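Local structure of Cry37AA1 (Bacillus thuringiensis, 4RHZ) at residues F12-E17 / K113-T118; Y76-E81 / A92-K97. The protein binds calcium and forms, with Cry23Aa1, a binary complex of Bacillus thuringiensis that probably acts as an insecticidal toxin. One frame throughout, in Å; residues are numbered along the deposited sequence.

How the interactions relate
Interactions 1 and 2 lie in the two facing antiparallel sheets of the C2-type sandwich, each within one sheet. Interaction 1 pairs the end of strand 4-13 with the start of strand 115-125, near the two chain termini in sequence; both segments of interaction 2 fall between residues 17 and 113 and belong to the hairpin of strands 73-81 and 89-100 in the other sheet. Their centres are 13 Å apart. Phe12 and Val117 of interaction 1 pack on Val79 of interaction 2 across the sandwich, and Asn14 probably hydrogen-bonds Glu81. This junction lies near the calcium site of Asp89 and Glu112, in keeping with the C2-type fold.

Interaction 1 of 2, residues F12-E17 / K113-T118; sequences FYNEGE and KGSYVT
Two central, neighbouring strands of one sheet of the C2-type sandwich meet here, strand 4-13 at its end and strand 115-125 at its start, in an antiparallel pairing sealed by a tyrosine stack. Tyr13 and Tyr116 form a hydrogen-bonded pair: Tyr13 N reaches Tyr116 O at 3.1 Å, and Tyr116 N returns a bond to Tyr13 O. On the same face of the sheet their rings make an offset stack, centroids 4.3 Å apart and planes 13° from parallel. The overlap is displaced, with Tyr13 CD2 lying 3.3 Å from Tyr116 CE1 and the Tyr116 hydroxyl over the centre of the Tyr13 ring. Tyr116 CG stands between its own backbone N and carbonyl carbon (chi1 63°), which lays the ring against its neighbour; Tyr13 CB also makes a CH-pi contact over the face of the Tyr116 ring. A water joins Tyr13 OH to Thr118 OG1, linking the outer end of the Tyr13 ring to Thr118, two residues past Tyr116. Next along, Ser115 OG donates to Asn14 OD1 at 2.7 Å, while Asn14 ND2 is held by the calcium ligand Asp89; the amide is held through both its oxygen and its nitrogen, consistent with a second-shell place beside the metal. Arg107 of strand 105-110 makes a cation-pi contact with Tyr116, and on the opposite face Phe12 and Val117 pack against Ile27 of strand 26-30 in the other sheet.

Interaction 2 of 2, residues Y76-E81 / A92-K97; sequences YGDVKE and AYPSQK
Residues 76-81 pair antiparallel with the 92-97 segment at Val79 and Ala92, and the regular pairing stops beyond Ala92, so this beta hairpin of the C2-type sandwich is regular on one side and interrupted on the other. Val79 and Ala92 are a hydrogen-bonded pair: Val79 N bonds Ala92 O at 3.1 Å, and Ala92 N bonds Val79 O. The 92-97 segment then folds into a type I turn from Tyr93 to Gln96. A water takes the N-H of Gly77 at 2.8 Å and lies within bonding range of Tyr93 O and Gln96 O, and so connects the two segments where strand pairing lapses. A second water links Asp78 OD1 to Ala92 O, giving that carbonyl another donor besides Val79 N. Val79 CG2 meets Ala92 CB on the face turned to the other sheet, where Leu108 also covers Ala92. Alongside the turn, Pro94 lies side by side with Asp78, and its side chain crosses that of Tyr76 at about a right angle. The Tyr76 hydroxyl is bound to Asp37, and Lys97 O is bonded to Gln230 of the Cry23AA1 chain, so the outermost strand region of this chain touches its partner protein. The Lys97 chain, bent at chi2 (80°), lays CE over one face of the Tyr76 ring; its NZ sits 4.2 Å from the ring centroid as a cation-pi partner and donates to Pro94 O at 2.8 Å.

Interaction 1 of 2, residues F12-E17 / K113-T118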
ATOM      1  N   PHE B  12     -13.661  -2.135 -12.163  1.00 32.08           N
ATOM      2  CA  PHE B  12     -13.425  -1.733 -13.521  1.00 32.25           C
ATOM      3  C   PHE B  12     -12.978  -0.268 -13.581  1.00 33.68           C
ATOM      4  O   PHE B  12     -13.522   0.541 -12.892  1.00 34.28           O
ATOM      5  CB  PHE B  12     -14.708  -1.885 -14.314  1.00 31.46           C
ATOM      6  CG  PHE B  12     -15.311  -3.296 -14.283  1.00 32.58           C
ATOM      7  CD1 PHE B  12     -16.199  -3.673 -13.264  1.00 28.33           C
ATOM      8  CD2 PHE B  12     -15.015  -4.224 -15.318  1.00 30.44           C
ATOM      9  CE1 PHE B  12     -16.773  -4.959 -13.259  1.00 33.42           C
ATOM     10  CE2 PHE B  12     -15.578  -5.484 -15.339  1.00 30.95           C
ATOM     11  CZ  PHE B  12     -16.473  -5.880 -14.307  1.00 31.77           C
ATOM     12  N   TYR B  13     -12.032   0.082 -14.462  1.00 35.02           N
ATOM     13  CA  TYR B  13     -11.478   1.423 -14.531  1.00 34.60           C
ATOM     14  C   TYR B  13     -11.340   1.769 -15.978  1.00 36.03           C
ATOM     15  O   TYR B  13     -10.910   0.900 -16.752  1.00 34.69           O
ATOM     16  CB  TYR B  13     -10.103   1.467 -13.874  1.00 34.00           C
ATOM     17  CG  TYR B  13     -10.135   1.152 -12.434  1.00 32.97           C
ATOM     18  CD1 TYR B  13     -10.329   2.168 -11.469  1.00 34.08           C
ATOM     19  CD2 TYR B  13      -9.989  -0.151 -12.007  1.00 27.53           C
ATOM     20  CE1 TYR B  13     -10.375   1.846 -10.045  1.00 30.92           C
ATOM     21  CE2 TYR B  13      -9.984  -0.473 -10.664  1.00 31.02           C
ATOM     22  CZ  TYR B  13     -10.202   0.526  -9.665  1.00 33.52           C
ATOM     23  OH  TYR B  13     -10.203   0.147  -8.313  1.00 30.91           O
ATOM     24  N   ASN B  14     -11.704   3.010 -16.351  1.00 37.30           N
ATOM     25  CA  ASN B  14     -11.542   3.547 -17.731  1.00 41.57           C
ATOM     26  C   ASN B  14     -11.585   5.065 -17.567  1.00 45.17           C
ATOM     27  O   ASN B  14     -12.649   5.592 -17.282  1.00 46.78           O
ATOM     28  CB  ASN B  14     -12.691   3.081 -18.622  1.00 39.89           C
ATOM     29  CG  ASN B  14     -12.444   3.255 -20.154  1.00 40.93           C
ATOM     30  OD1 ASN B  14     -11.333   3.459 -20.675  1.00 37.05           O
ATOM     31  ND2 ASN B  14     -13.527   3.111 -20.889  1.00 42.05           N
ATOM     32  N   GLU B  15     -10.437   5.750 -17.638  1.00 48.43           N
ATOM     33  CA  GLU B  15     -10.373   7.214 -17.485  1.00 52.26           C
ATOM     34  C   GLU B  15     -11.220   7.906 -18.563  1.00 55.72           C
ATOM     35  O   GLU B  15     -11.006   7.679 -19.754  1.00 56.14           O
ATOM     36  CB  GLU B  15      -8.959   7.714 -17.638  1.00 50.12           C
ATOM     37  CG  GLU B  15      -8.645   8.783 -16.629  1.00 50.77           C
ATOM     38  CD  GLU B  15      -7.351   9.535 -16.907  1.00 45.60           C
ATOM     39  OE1 GLU B  15      -7.249  10.288 -17.867  1.00 42.41           O
ATOM     40  OE2 GLU B  15      -6.435   9.418 -16.096  1.00 53.78           O
ATOM     41  N   GLY B  16     -12.181   8.722 -18.166  1.00 59.79           N
ATOM     42  CA  GLY B  16     -13.138   9.281 -19.156  1.00 65.95           C
ATOM     43  C   GLY B  16     -14.393   9.709 -18.436  1.00 70.02           C
ATOM     44  O   GLY B  16     -15.235   8.866 -18.066  1.00 71.32           O
ATOM     45  N   GLU B  17     -14.523  11.027 -18.290  1.00 73.26           N
ATOM     46  CA  GLU B  17     -15.245  11.706 -17.174  1.00 76.40           C
ATOM     47  C   GLU B  17     -16.725  11.397 -16.741  1.00 77.15           C
ATOM     48  O   GLU B  17     -17.148  11.905 -15.675  1.00 78.14           O
ATOM     49  CB  GLU B  17     -14.989  13.234 -17.284  1.00 76.89           C
ATOM     50  CG  GLU B  17     -15.739  14.210 -16.307  1.00 80.87           C
ATOM     51  CD  GLU B  17     -15.087  14.340 -14.924  1.00 84.75           C
ATOM     52  OE1 GLU B  17     -14.725  15.500 -14.540  1.00 84.31           O
ATOM     53  OE2 GLU B  17     -14.950  13.284 -14.239  1.00 85.12           O
ATOM     54  N   LYS B 113      -3.039   3.165 -19.646  1.00 30.07           N
ATOM     55  CA  LYS B 113      -2.754   2.985 -18.219  1.00 32.60           C
ATOM     56  C   LYS B 113      -3.956   3.167 -17.317  1.00 31.99           C
ATOM     57  O   LYS B 113      -3.941   2.640 -16.202  1.00 32.98           O
ATOM     58  CB  LYS B 113      -1.617   3.877 -17.695  1.00 33.66           C
ATOM     59  CG  LYS B 113      -1.865   5.369 -17.829  1.00 39.25           C
ATOM     60  CD  LYS B 113      -0.580   6.180 -17.390  1.00 45.37           C
ATOM     61  CE  LYS B 113      -0.694   7.663 -17.841  1.00 50.28           C
ATOM     62  NZ  LYS B 113       0.636   8.387 -17.858  1.00 55.95           N
ATOM     63  N   GLY B 114      -4.947   3.943 -17.752  1.00 31.00           N
ATOM     64  CA  GLY B 114      -6.125   4.193 -16.909  1.00 33.00           C
ATOM     65  C   GLY B 114      -7.368   3.337 -17.270  1.00 34.77           C
ATOM     66  O   GLY B 114      -8.447   3.520 -16.676  1.00 34.92           O
ATOM     67  N   SER B 115      -7.197   2.392 -18.228  1.00 33.82           N
ATOM     68  CA  SER B 115      -8.177   1.350 -18.540  1.00 32.88           C
ATOM     69  C   SER B 115      -7.622  -0.037 -18.098  1.00 34.04           C
ATOM     70  O   SER B 115      -6.619  -0.556 -18.675  1.00 34.15           O
ATOM     71  CB  SER B 115      -8.451   1.340 -20.041  1.00 32.78           C
ATOM     72  OG  SER B 115      -8.822   2.617 -20.532  1.00 29.35           O
ATOM     73  N   TYR B 116      -8.261  -0.647 -17.089  1.00 33.34           N
ATOM     74  CA  TYR B 116      -7.792  -1.911 -16.534  1.00 32.35           C
ATOM     75  C   TYR B 116      -8.825  -2.492 -15.609  1.00 32.04           C
ATOM     76  O   TYR B 116      -9.802  -1.815 -15.328  1.00 31.80           O
ATOM     77  CB  TYR B 116      -6.498  -1.684 -15.751  1.00 32.12           C
ATOM     78  CG  TYR B 116      -6.586  -0.784 -14.519  1.00 31.77           C
ATOM     79  CD1 TYR B 116      -6.706  -1.311 -13.236  1.00 31.40           C
ATOM     80  CD2 TYR B 116      -6.419   0.602 -14.632  1.00 34.91           C
ATOM     81  CE1 TYR B 116      -6.741  -0.438 -12.080  1.00 35.42           C
ATOM     82  CE2 TYR B 116      -6.451   1.479 -13.470  1.00 28.63           C
ATOM     83  CZ  TYR B 116      -6.637   0.965 -12.255  1.00 31.46           C
ATOM     84  OH  TYR B 116      -6.604   1.812 -11.184  1.00 33.72           O
ATOM     85  N   VAL B 117      -8.586  -3.703 -15.071  1.00 29.93           N
ATOM     86  CA  VAL B 117      -9.519  -4.331 -14.146  1.00 28.05           C
ATOM     87  C   VAL B 117      -8.741  -4.899 -12.993  1.00 28.22           C
ATOM     88  O   VAL B 117      -7.594  -5.319 -13.227  1.00 27.89           O
ATOM     89  CB  VAL B 117     -10.221  -5.516 -14.853  1.00 28.81           C
ATOM     90  CG1 VAL B 117     -11.115  -6.254 -13.919  1.00 27.32           C
ATOM     91  CG2 VAL B 117     -11.044  -5.023 -16.028  1.00 26.39           C
ATOM     92  N   THR B 118      -9.307  -4.936 -11.772  1.00 25.96           N
ATOM     93  CA  THR B 118      -8.637  -5.597 -10.710  1.00 25.24           C
ATOM     94  C   THR B 118      -9.570  -6.665 -10.087  1.00 26.89           C
ATOM     95  O   THR B 118     -10.804  -6.548 -10.170  1.00 27.36           O
ATOM     96  CB  THR B 118      -8.198  -4.632  -9.586  1.00 28.30           C
ATOM     97  OG1 THR B 118      -9.335  -4.173  -8.850  1.00 30.92           O
ATOM     98  CG2 THR B 118      -7.297  -3.459 -10.061  1.00 24.00           C
TER
HETATM   99  O   HOH W   1      -8.871  -1.779  -7.432  1.00 36.64           O

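Interaction 2 of 2, residues Y76-E81 / A92-K97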
ATOM      1  N   TYR B  76      -8.333 -14.058 -16.153  1.00 25.75           N
ATOM      2  CA  TYR B  76      -8.135 -13.284 -17.395  1.00 26.11           C
ATOM      3  C   TYR B  76      -9.440 -12.810 -17.892  1.00 25.57           C
ATOM      4  O   TYR B  76     -10.477 -13.329 -17.487  1.00 27.00           O
ATOM      5  CB  TYR B  76      -7.497 -14.145 -18.485  1.00 27.69           C
ATOM      6  CG  TYR B  76      -8.337 -15.340 -19.010  1.00 26.36           C
ATOM      7  CD1 TYR B  76      -8.955 -15.260 -20.235  1.00 27.18           C
ATOM      8  CD2 TYR B  76      -8.447 -16.536 -18.294  1.00 27.89           C
ATOM      9  CE1 TYR B  76      -9.661 -16.330 -20.764  1.00 25.70           C
ATOM     10  CE2 TYR B  76      -9.181 -17.619 -18.807  1.00 27.95           C
ATOM     11  CZ  TYR B  76      -9.753 -17.484 -20.053  1.00 29.78           C
ATOM     12  OH  TYR B  76     -10.463 -18.473 -20.637  1.00 33.70           O
ATOM     13  N   GLY B  77      -9.401 -11.870 -18.813  1.00 26.10           N
ATOM     14  CA  GLY B  77     -10.608 -11.210 -19.204  1.00 25.97           C
ATOM     15  C   GLY B  77     -10.505 -10.718 -20.623  1.00 27.40           C
ATOM     16  O   GLY B  77      -9.391 -10.415 -21.124  1.00 27.28           O
ATOM     17  N   ASP B  78     -11.668 -10.651 -21.260  1.00 27.26           N
ATOM     18  CA  ASP B  78     -11.867  -9.933 -22.494  1.00 30.96           C
ATOM     19  C   ASP B  78     -12.908  -8.876 -22.147  1.00 31.55           C
ATOM     20  O   ASP B  78     -14.112  -9.154 -22.163  1.00 32.44           O
ATOM     21  CB  ASP B  78     -12.490 -10.858 -23.577  1.00 30.02           C
ATOM     22  CG  ASP B  78     -12.567 -10.189 -24.945  1.00 34.21           C
ATOM     23  OD1 ASP B  78     -12.528  -8.931 -25.072  1.00 34.09           O
ATOM     24  OD2 ASP B  78     -12.536 -10.950 -25.935  1.00 38.83           O
ATOM     25  N   VAL B  79     -12.459  -7.679 -21.818  1.00 33.17           N
ATOM     26  CA  VAL B  79     -13.342  -6.646 -21.244  1.00 33.45           C
ATOM     27  C   VAL B  79     -13.171  -5.383 -22.050  1.00 36.07           C
ATOM     28  O   VAL B  79     -12.066  -4.893 -22.214  1.00 36.31           O
ATOM     29  CB  VAL B  79     -13.005  -6.387 -19.745  1.00 33.18           C
ATOM     30  CG1 VAL B  79     -13.965  -5.344 -19.108  1.00 29.29           C
ATOM     31  CG2 VAL B  79     -13.028  -7.694 -18.961  1.00 28.95           C
ATOM     32  N   LYS B  80     -14.297  -4.875 -22.517  1.00 39.96           N
ATOM     33  CA  LYS B  80     -14.372  -3.702 -23.338  1.00 42.67           C
ATOM     34  C   LYS B  80     -15.372  -2.615 -23.007  1.00 46.18           C
ATOM     35  O   LYS B  80     -16.412  -2.745 -22.364  1.00 46.78           O
ATOM     36  CB  LYS B  80     -14.610  -4.075 -24.792  1.00 42.86           C
ATOM     37  CG  LYS B  80     -13.523  -4.806 -25.452  1.00 43.93           C
ATOM     38  CD  LYS B  80     -13.893  -5.180 -26.820  1.00 45.60           C
ATOM     39  CE  LYS B  80     -13.155  -6.375 -27.234  1.00 49.50           C
ATOM     40  NZ  LYS B  80     -13.001  -6.439 -28.661  1.00 54.64           N
ATOM     41  N   GLU B  81     -14.982  -1.491 -23.525  1.00 50.08           N
ATOM     42  CA  GLU B  81     -15.792  -0.332 -23.596  1.00 55.11           C
ATOM     43  C   GLU B  81     -16.030   0.075 -25.017  1.00 58.56           C
ATOM     44  O   GLU B  81     -15.112   0.157 -25.985  1.00 57.70           O
ATOM     45  CB  GLU B  81     -15.516   0.777 -22.622  1.00 54.48           C
ATOM     46  CG  GLU B  81     -16.788   1.200 -21.974  1.00 56.70           C
ATOM     47  CD  GLU B  81     -16.638   2.403 -21.109  1.00 55.61           C
ATOM     48  OE1 GLU B  81     -16.454   2.269 -19.916  1.00 51.39           O
ATOM     49  OE2 GLU B  81     -16.713   3.497 -21.629  1.00 63.24           O
ATOM     50  N   ALA B  92      -9.226  -5.181 -20.703  1.00 31.71           N
ATOM     51  CA  ALA B  92      -8.472  -6.440 -20.467  1.00 31.84           C
ATOM     52  C   ALA B  92      -8.451  -7.277 -21.756  1.00 32.52           C
ATOM     53  O   ALA B  92      -9.455  -7.302 -22.480  1.00 33.08           O
ATOM     54  CB  ALA B  92      -9.052  -7.259 -19.323  1.00 29.65           C
ATOM     55  N   TYR B  93      -7.307  -7.901 -22.028  1.00 30.46           N
ATOM     56  CA  TYR B  93      -7.129  -8.754 -23.172  1.00 30.36           C
ATOM     57  C   TYR B  93      -7.042 -10.189 -22.694  1.00 30.15           C
ATOM     58  O   TYR B  93      -6.417 -10.469 -21.668  1.00 29.49           O
ATOM     59  CB  TYR B  93      -5.845  -8.441 -23.900  1.00 30.56           C
ATOM     60  CG  TYR B  93      -5.700  -7.081 -24.580  1.00 30.72           C
ATOM     61  CD1 TYR B  93      -5.220  -5.975 -23.884  1.00 28.53           C
ATOM     62  CD2 TYR B  93      -5.948  -6.944 -25.937  1.00 31.83           C
ATOM     63  CE1 TYR B  93      -5.014  -4.720 -24.520  1.00 29.29           C
ATOM     64  CE2 TYR B  93      -5.736  -5.733 -26.581  1.00 33.02           C
ATOM     65  CZ  TYR B  93      -5.239  -4.611 -25.853  1.00 35.56           C
ATOM     66  OH  TYR B  93      -5.039  -3.381 -26.505  1.00 37.62           O
ATOM     67  N   PRO B  94      -7.684 -11.108 -23.427  1.00 30.20           N
ATOM     68  CA  PRO B  94      -7.745 -12.439 -22.860  1.00 30.09           C
ATOM     69  C   PRO B  94      -6.441 -13.211 -23.017  1.00 30.03           C
ATOM     70  O   PRO B  94      -6.299 -14.215 -22.401  1.00 31.38           O
ATOM     71  CB  PRO B  94      -8.914 -13.130 -23.617  1.00 30.47           C
ATOM     72  CG  PRO B  94      -8.944 -12.469 -25.022  1.00 31.63           C
ATOM     73  CD  PRO B  94      -8.580 -10.937 -24.603  1.00 31.32           C
ATOM     74  N   SER B  95      -5.462 -12.746 -23.758  1.00 30.08           N
ATOM     75  CA  SER B  95      -4.246 -13.483 -23.734  1.00 31.90           C
ATOM     76  C   SER B  95      -3.499 -13.286 -22.397  1.00 32.51           C
ATOM     77  O   SER B  95      -2.510 -13.973 -22.122  1.00 33.44           O
ATOM     78  CB  SER B  95      -3.353 -13.082 -24.911  1.00 32.52           C
ATOM     79  OG  SER B  95      -3.076 -11.690 -24.774  1.00 37.83           O
ATOM     80  N   GLN B  96      -3.935 -12.368 -21.551  1.00 31.80           N
ATOM     81  CA  GLN B  96      -3.125 -12.093 -20.369  1.00 30.06           C
ATOM     82  C   GLN B  96      -3.741 -12.757 -19.156  1.00 29.32           C
ATOM     83  O   GLN B  96      -4.811 -12.305 -18.699  1.00 29.47           O
ATOM     84  CB  GLN B  96      -3.013 -10.560 -20.117  1.00 30.03           C
ATOM     85  CG  GLN B  96      -2.382 -10.267 -18.730  1.00 29.04           C
ATOM     86  CD  GLN B  96      -2.421  -8.779 -18.336  1.00 32.21           C
ATOM     87  OE1 GLN B  96      -3.488  -8.179 -18.151  1.00 33.36           O
ATOM     88  NE2 GLN B  96      -1.260  -8.196 -18.216  1.00 28.87           N
ATOM     89  N   LYS B  97      -3.027 -13.740 -18.597  1.00 25.84           N
ATOM     90  CA  LYS B  97      -3.401 -14.438 -17.412  1.00 26.32           C
ATOM     91  C   LYS B  97      -2.573 -13.974 -16.226  1.00 27.05           C
ATOM     92  O   LYS B  97      -1.316 -13.906 -16.327  1.00 26.49           O
ATOM     93  CB  LYS B  97      -3.147 -15.962 -17.588  1.00 28.09           C
ATOM     94  CG  LYS B  97      -4.349 -16.699 -18.238  1.00 27.07           C
ATOM     95  CD  LYS B  97      -4.334 -16.484 -19.752  1.00 27.35           C
ATOM     96  CE  LYS B  97      -5.420 -17.374 -20.467  1.00 28.04           C
ATOM     97  NZ  LYS B  97      -5.669 -16.871 -21.877  1.00 26.22           N
TER
HETATM   98  O   HOH W   2      -6.937 -10.638 -19.081  1.00 26.44           O
HETATM   99  O   HOH W   3     -10.272  -7.473 -25.179  1.00 27.68           O